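Local coordinates for conserved uncharacterized protein (predicted phosphoesterase COG0622) (Streptococcus pneumoniae, PDB 3CK2) that is of unknown function but is predicted to be a phosphoesterase of the calcineurin-like superfamily and binds two manganese ions, at residues A[70-73]-A[78-81]; A[138-143]-A[165-170]. All coordinates share one frame; numbering follows the deposited sequence.

In the fold
Contact 1 comes first along the chain and closes before contact 2 opens. It pairs strands 70-75 and 78-83, which form one end of a five-stranded mixed sheet. Contact 2 joins two loops next to the other, six-stranded sheet: residues 138-143 lead towards strand 145-150, and residues 165-170 connect strand 154-160 to strand 172-175. The centres of contact 1 and contact 2 are about 26 Å apart and the nearest atoms of contact 1 and contact 2 about 18 Å; the two fall on opposite sides of the chain's centre. Neither includes a manganese ligand, such as Asp41, which serves both metal sites. Contact 1 is therefore hairpin pairing within one sheet, whereas contact 2 is loop packing at the surface beside the other.

Contact 1 of 2, residues A[70-73]-A[78-81]; sequences RLVT and TKII
Thr73 and Ile80 face each other as an antiparallel hydrogen-bonded pair, and with Val72 they have the most surface buried here. Thr73 N donates to Ile80 O over 2.9 Å. The return bond, from Ile80 N to Thr73 O, is also 2.9 Å. Their side chains lie on the same face of the sheet, where Thr73 CB and Ile80 CB come to 4.5 Å and both residues touch Phe37 of strand 35-38. The hydroxyl of Thr73 is held by a hydrogen bond with Arg55 NE.

One step along, Val72 and Ile81 form a non-hydrogen-bonded pair. Its closer spacing fits that class: Val72 CA and Ile81 CA are 4.6 Å apart, against 5.2 Å between Thr73 CA and Ile80 CA in the hydrogen-bonded pair. Segments 70-73 and 78-81 run at 170° to each other, as adjoining strands of a beta hairpin. Strand 70-75 is outermost in its five-stranded sheet, while strand 78-83 also pairs with strand 108-110, so the hairpin makes one end of that sheet. Each CA of the Val72-Ile81 pair also points its hydrogen at a carbonyl oxygen of the other strand, Ile81 CA at Leu71 O and Val72 CA at Ile80 O, both at 3.5 Å.

Val72 divides its two methyls between two neighbours on the face it shares with Ile81. CG1, anti to the backbone N (chi1 178°), reaches CE of Lys79 at 3.8 Å, where the two side chains meet at a slant. CG2 instead packs against Ile81 CG2 at 4.2 Å. Lys79 is fully extended, which carries its ammonium beyond the valine to a salt bridge with Glu104; only its aliphatic part touches Val72. Ile81 also packs against Trp100 and Ala101 of helix 95-103.

Contact 2 of 2, residues A[138-143]-A[165-170]; sequences GTIREC and EVYPGL. With SRT (S,R meso-tartaric acid), chain F.
Two surface loops of the calcineurin-like phosphoesterase chain meet here, one leading into strand 145-150 and the other containing a type II beta turn, Tyr167 to Leu170, ahead of strand 172-175. The contact is made by side chains alone: no hydrogen bond crosses it, and the backbones stay well apart, with Glu142 CA 8.8 Å from Tyr167 CA and Ile140 CA 9.6 Å from Leu170 CA.

Tyr167 is the central piece, its ring lying against Ile140 and Glu142 with CG anti to the backbone N (chi1 -162°). Glu142 lies across one ring face in a CH-pi contact, its CG 4.2 Å from the ring centroid and 24° off the normal. The offset is toward the rim, which brings CG to 3.9 Å from Tyr167 CE1, while Glu142 CB lies near CZ. A bend at chi2 turns the glutamate beyond CG, and the carboxylate plane ends up about 5° from the ring plane.

Ile140 points at the same loop but splits its branches between two partners. CG2 approaches Tyr167 CE2 obliquely at 4.1 Å. CG1 meets Leu170 CD2, also at 4.1 Å, the two side chains running past each other in opposite directions. Leu170 also touches Phe159 of strand 154-160, so the apolar patch continues onto the sheet.

Beside the turn, Val166 belongs to the pocket occupied by meso-tartaric acid, together with Lys156, Asp158 and Ser171. Lys156 NZ hydrogen-bonds to the ligand, whereas the valine offers methyl groups: its CG1 lies 3.7 Å from tartrate O2 and 3.8 Å from carboxylate oxygen O41.

Contact 1 of 2, residues A[70-73]-A[78-81]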
loop_
_atom_site.group_PDB
_atom_site.type_symbol
_atom_site.label_atom_id
_atom_site.label_comp_id
_atom_site.label_asym_id
_atom_site.label_seq_id
_atom_site.Cartn_x
_atom_site.Cartn_y
_atom_site.Cartn_z
ATOM N N ARG A 70 9.147 7.419 5.453
ATOM C CA ARG A 70 9.431 6.180 4.749
ATOM C C ARG A 70 9.478 5.078 5.758
ATOM O O ARG A 70 9.845 5.280 6.908
ATOM C CB ARG A 70 10.801 6.229 4.065
ATOM C CG ARG A 70 11.086 7.459 3.221
ATOM C CD ARG A 70 12.544 7.477 2.756
ATOM N NE ARG A 70 12.818 8.683 1.978
ATOM C CZ ARG A 70 13.937 8.924 1.266
ATOM N NH1 ARG A 70 14.935 8.042 1.186
ATOM N NH2 ARG A 70 14.060 10.071 0.604
ATOM N N LEU A 71 9.153 3.883 5.308
ATOM C CA LEU A 71 9.237 2.692 6.166
ATOM C C LEU A 71 9.714 1.532 5.309
ATOM O O LEU A 71 9.204 1.311 4.193
ATOM C CB LEU A 71 7.873 2.407 6.800
ATOM C CG LEU A 71 7.715 1.739 8.152
ATOM C CD1 LEU A 71 8.611 2.353 9.233
ATOM C CD2 LEU A 71 6.187 1.781 8.537
ATOM N N VAL A 72 10.722 0.829 5.831
ATOM C CA VAL A 72 11.226 -0.414 5.247
ATOM C C VAL A 72 10.745 -1.588 6.094
ATOM O O VAL A 72 10.955 -1.620 7.297
ATOM C CB VAL A 72 12.808 -0.409 5.165
ATOM C CG1 VAL A 72 13.326 -1.729 4.612
ATOM C CG2 VAL A 72 13.289 0.764 4.309
ATOM N N THR A 73 10.105 -2.537 5.453
ATOM C CA THR A 73 9.587 -3.710 6.100
ATOM C C THR A 73 10.164 -4.929 5.392
ATOM O O THR A 73 9.927 -5.149 4.239
ATOM C CB THR A 73 8.071 -3.737 6.077
ATOM O OG1 THR A 73 7.566 -2.587 6.724
ATOM C CG2 THR A 73 7.572 -4.882 6.814
ATOM N N THR A 78 11.413 -10.892 1.293
ATOM C CA THR A 78 10.766 -9.801 0.577
ATOM C C THR A 78 10.968 -8.443 1.249
ATOM O O THR A 78 10.408 -8.189 2.308
ATOM C CB THR A 78 9.272 -10.065 0.493
ATOM O OG1 THR A 78 9.072 -11.329 -0.132
ATOM C CG2 THR A 78 8.545 -8.949 -0.297
ATOM N N LYS A 79 11.748 -7.568 0.617
ATOM C CA LYS A 79 11.937 -6.192 1.089
ATOM C C LYS A 79 10.903 -5.240 0.461
ATOM O O LYS A 79 10.891 -5.001 -0.765
ATOM C CB LYS A 79 13.335 -5.707 0.767
ATOM C CG LYS A 79 13.626 -4.285 1.231
ATOM C CD LYS A 79 15.115 -3.963 1.046
ATOM C CE LYS A 79 15.473 -2.608 1.600
ATOM N NZ LYS A 79 16.927 -2.385 1.578
ATOM N N ILE A 80 10.055 -4.700 1.332
ATOM C CA ILE A 80 8.998 -3.817 0.977
ATOM C C ILE A 80 9.445 -2.420 1.469
ATOM O O ILE A 80 9.929 -2.267 2.597
ATOM C CB ILE A 80 7.670 -4.281 1.670
ATOM C CG1 ILE A 80 7.345 -5.726 1.221
ATOM C CG2 ILE A 80 6.522 -3.292 1.404
ATOM C CD1 ILE A 80 6.228 -6.459 1.987
ATOM N N ILE A 81 9.326 -1.424 0.590
ATOM C CA ILE A 81 9.516 -0.032 0.955
ATOM C C ILE A 81 8.169 0.658 0.729
ATOM O O ILE A 81 7.350 0.200 -0.049
ATOM C CB ILE A 81 10.735 0.645 0.231
ATOM C CG1 ILE A 81 10.470 0.929 -1.255
ATOM C CG2 ILE A 81 12.013 -0.229 0.379
ATOM C CD1 ILE A 81 11.643 1.681 -1.947
#

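Contact 2 of 2, residues A[138-143]-A[165-170]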
loop_
_atom_site.group_PDB
_atom_site.type_symbol
_atom_site.label_atom_id
_atom_site.label_comp_id
_atom_site.label_asym_id
_atom_site.label_seq_id
_atom_site.Cartn_x
_atom_site.Cartn_y
_atom_site.Cartn_z
ATOM N N GLY A 138 -9.685 9.398 -10.620
ATOM C CA GLY A 138 -9.470 8.794 -11.931
ATOM C C GLY A 138 -10.677 8.046 -12.448
ATOM O O GLY A 138 -11.827 8.378 -12.118
ATOM N N THR A 139 -10.391 7.010 -13.249
ATOM C CA THR A 139 -11.436 6.319 -14.015
ATOM C C THR A 139 -12.291 5.398 -13.157
ATOM O O THR A 139 -13.412 5.168 -13.519
ATOM C CB THR A 139 -10.891 5.508 -15.260
ATOM O OG1 THR A 139 -10.095 4.423 -14.794
ATOM C CG2 THR A 139 -10.075 6.355 -16.205
ATOM N N ILE A 140 -11.750 4.852 -12.061
ATOM C CA ILE A 140 -12.460 3.946 -11.172
ATOM C C ILE A 140 -12.982 4.738 -9.984
ATOM O O ILE A 140 -12.211 5.364 -9.279
ATOM C CB ILE A 140 -11.541 2.790 -10.666
ATOM C CG1 ILE A 140 -11.020 1.934 -11.847
ATOM C CG2 ILE A 140 -12.266 1.895 -9.578
ATOM C CD1 ILE A 140 -12.089 1.289 -12.732
ATOM N N ARG A 141 -14.304 4.777 -9.830
ATOM C CA ARG A 141 -14.935 5.616 -8.838
ATOM C C ARG A 141 -15.276 4.835 -7.585
ATOM O O ARG A 141 -16.027 5.301 -6.755
ATOM C CB ARG A 141 -16.225 6.219 -9.352
ATOM C CG ARG A 141 -16.149 7.105 -10.566
ATOM C CD ARG A 141 -15.583 8.407 -10.266
ATOM N NE ARG A 141 -16.043 9.392 -11.231
ATOM C CZ ARG A 141 -15.414 10.544 -11.486
ATOM N NH1 ARG A 141 -14.263 10.843 -10.826
ATOM N NH2 ARG A 141 -15.911 11.392 -12.404
ATOM N N GLU A 142 -14.708 3.661 -7.444
ATOM C CA GLU A 142 -15.009 2.739 -6.353
ATOM C C GLU A 142 -13.855 2.868 -5.338
ATOM O O GLU A 142 -12.685 2.968 -5.721
ATOM C CB GLU A 142 -15.097 1.316 -6.941
ATOM C CG GLU A 142 -15.384 0.174 -5.971
ATOM C CD GLU A 142 -16.777 0.185 -5.360
ATOM O OE1 GLU A 142 -17.619 0.983 -5.793
ATOM O OE2 GLU A 142 -17.032 -0.603 -4.427
ATOM N N CYS A 143 -14.203 2.876 -4.058
ATOM C CA CYS A 143 -13.217 2.850 -2.978
ATOM C C CYS A 143 -12.560 1.470 -2.967
ATOM O O CYS A 143 -13.248 0.422 -3.048
ATOM C CB CYS A 143 -13.898 3.120 -1.648
ATOM S SG CYS A 143 -14.549 4.776 -1.448
ATOM N N GLU A 165 -14.382 -7.657 -1.573
ATOM C CA GLU A 165 -14.590 -8.499 -2.756
ATOM C C GLU A 165 -13.623 -8.016 -3.800
ATOM O O GLU A 165 -13.371 -6.819 -3.872
ATOM C CB GLU A 165 -15.990 -8.315 -3.322
ATOM C CG GLU A 165 -17.110 -8.420 -2.329
ATOM C CD GLU A 165 -17.592 -9.814 -2.087
ATOM O OE1 GLU A 165 -17.310 -10.733 -2.903
ATOM O OE2 GLU A 165 -18.316 -9.985 -1.079
ATOM N N VAL A 166 -13.129 -8.918 -4.647
ATOM C CA VAL A 166 -12.266 -8.521 -5.752
ATOM C C VAL A 166 -13.091 -7.649 -6.701
ATOM O O VAL A 166 -14.238 -7.961 -7.031
ATOM C CB VAL A 166 -11.647 -9.731 -6.452
ATOM C CG1 VAL A 166 -10.768 -9.342 -7.603
ATOM C CG2 VAL A 166 -10.836 -10.582 -5.464
ATOM N N TYR A 167 -12.535 -6.513 -7.069
ATOM C CA TYR A 167 -13.129 -5.699 -8.097
ATOM C C TYR A 167 -12.530 -6.091 -9.461
ATOM O O TYR A 167 -11.318 -6.036 -9.667
ATOM C CB TYR A 167 -12.876 -4.230 -7.797
ATOM C CG TYR A 167 -13.787 -3.313 -8.545
ATOM C CD1 TYR A 167 -15.123 -3.243 -8.218
ATOM C CD2 TYR A 167 -13.313 -2.524 -9.576
ATOM C CE1 TYR A 167 -15.986 -2.400 -8.867
ATOM C CE2 TYR A 167 -14.169 -1.637 -10.241
ATOM C CZ TYR A 167 -15.510 -1.580 -9.856
ATOM O OH TYR A 167 -16.393 -0.788 -10.498
ATOM N N PRO A 168 -13.371 -6.548 -10.377
ATOM C CA PRO A 168 -12.851 -7.085 -11.629
ATOM C C PRO A 168 -12.326 -6.052 -12.612
ATOM O O PRO A 168 -12.787 -4.941 -12.628
ATOM C CB PRO A 168 -14.058 -7.817 -12.226
ATOM C CG PRO A 168 -15.223 -7.184 -11.630
ATOM C CD PRO A 168 -14.829 -6.696 -10.267
ATOM N N GLY A 169 -11.331 -6.445 -13.404
ATOM C CA GLY A 169 -10.814 -5.637 -14.472
ATOM C C GLY A 169 -9.555 -4.919 -14.096
ATOM O O GLY A 169 -8.996 -4.212 -14.937
ATOM N N LEU A 170 -9.145 -5.090 -12.845
ATOM C CA LEU A 170 -7.944 -4.477 -12.233
ATOM C C LEU A 170 -6.867 -5.444 -11.746
ATOM O O LEU A 170 -5.764 -5.008 -11.462
ATOM C CB LEU A 170 -8.332 -3.590 -11.025
ATOM C CG LEU A 170 -9.357 -2.485 -11.290
ATOM C CD1 LEU A 170 -9.622 -1.719 -10.042
ATOM C CD2 LEU A 170 -8.887 -1.564 -12.441
HETATM O O1 SRT F . -7.322 -13.550 -10.603
HETATM O O11 SRT F . -8.972 -12.767 -11.844
HETATM C C1 SRT F . -8.476 -13.074 -10.730
HETATM C C2 SRT F . -9.289 -12.836 -9.483
HETATM O O2 SRT F . -8.482 -12.065 -8.595
HETATM C C3 SRT F . -9.695 -14.113 -8.722
HETATM O O3 SRT F . -9.629 -15.264 -9.579
HETATM C C4 SRT F . -11.070 -13.995 -8.087
HETATM O O4 SRT F . -11.466 -14.923 -7.341
HETATM O O41 SRT F . -11.783 -12.980 -8.275
#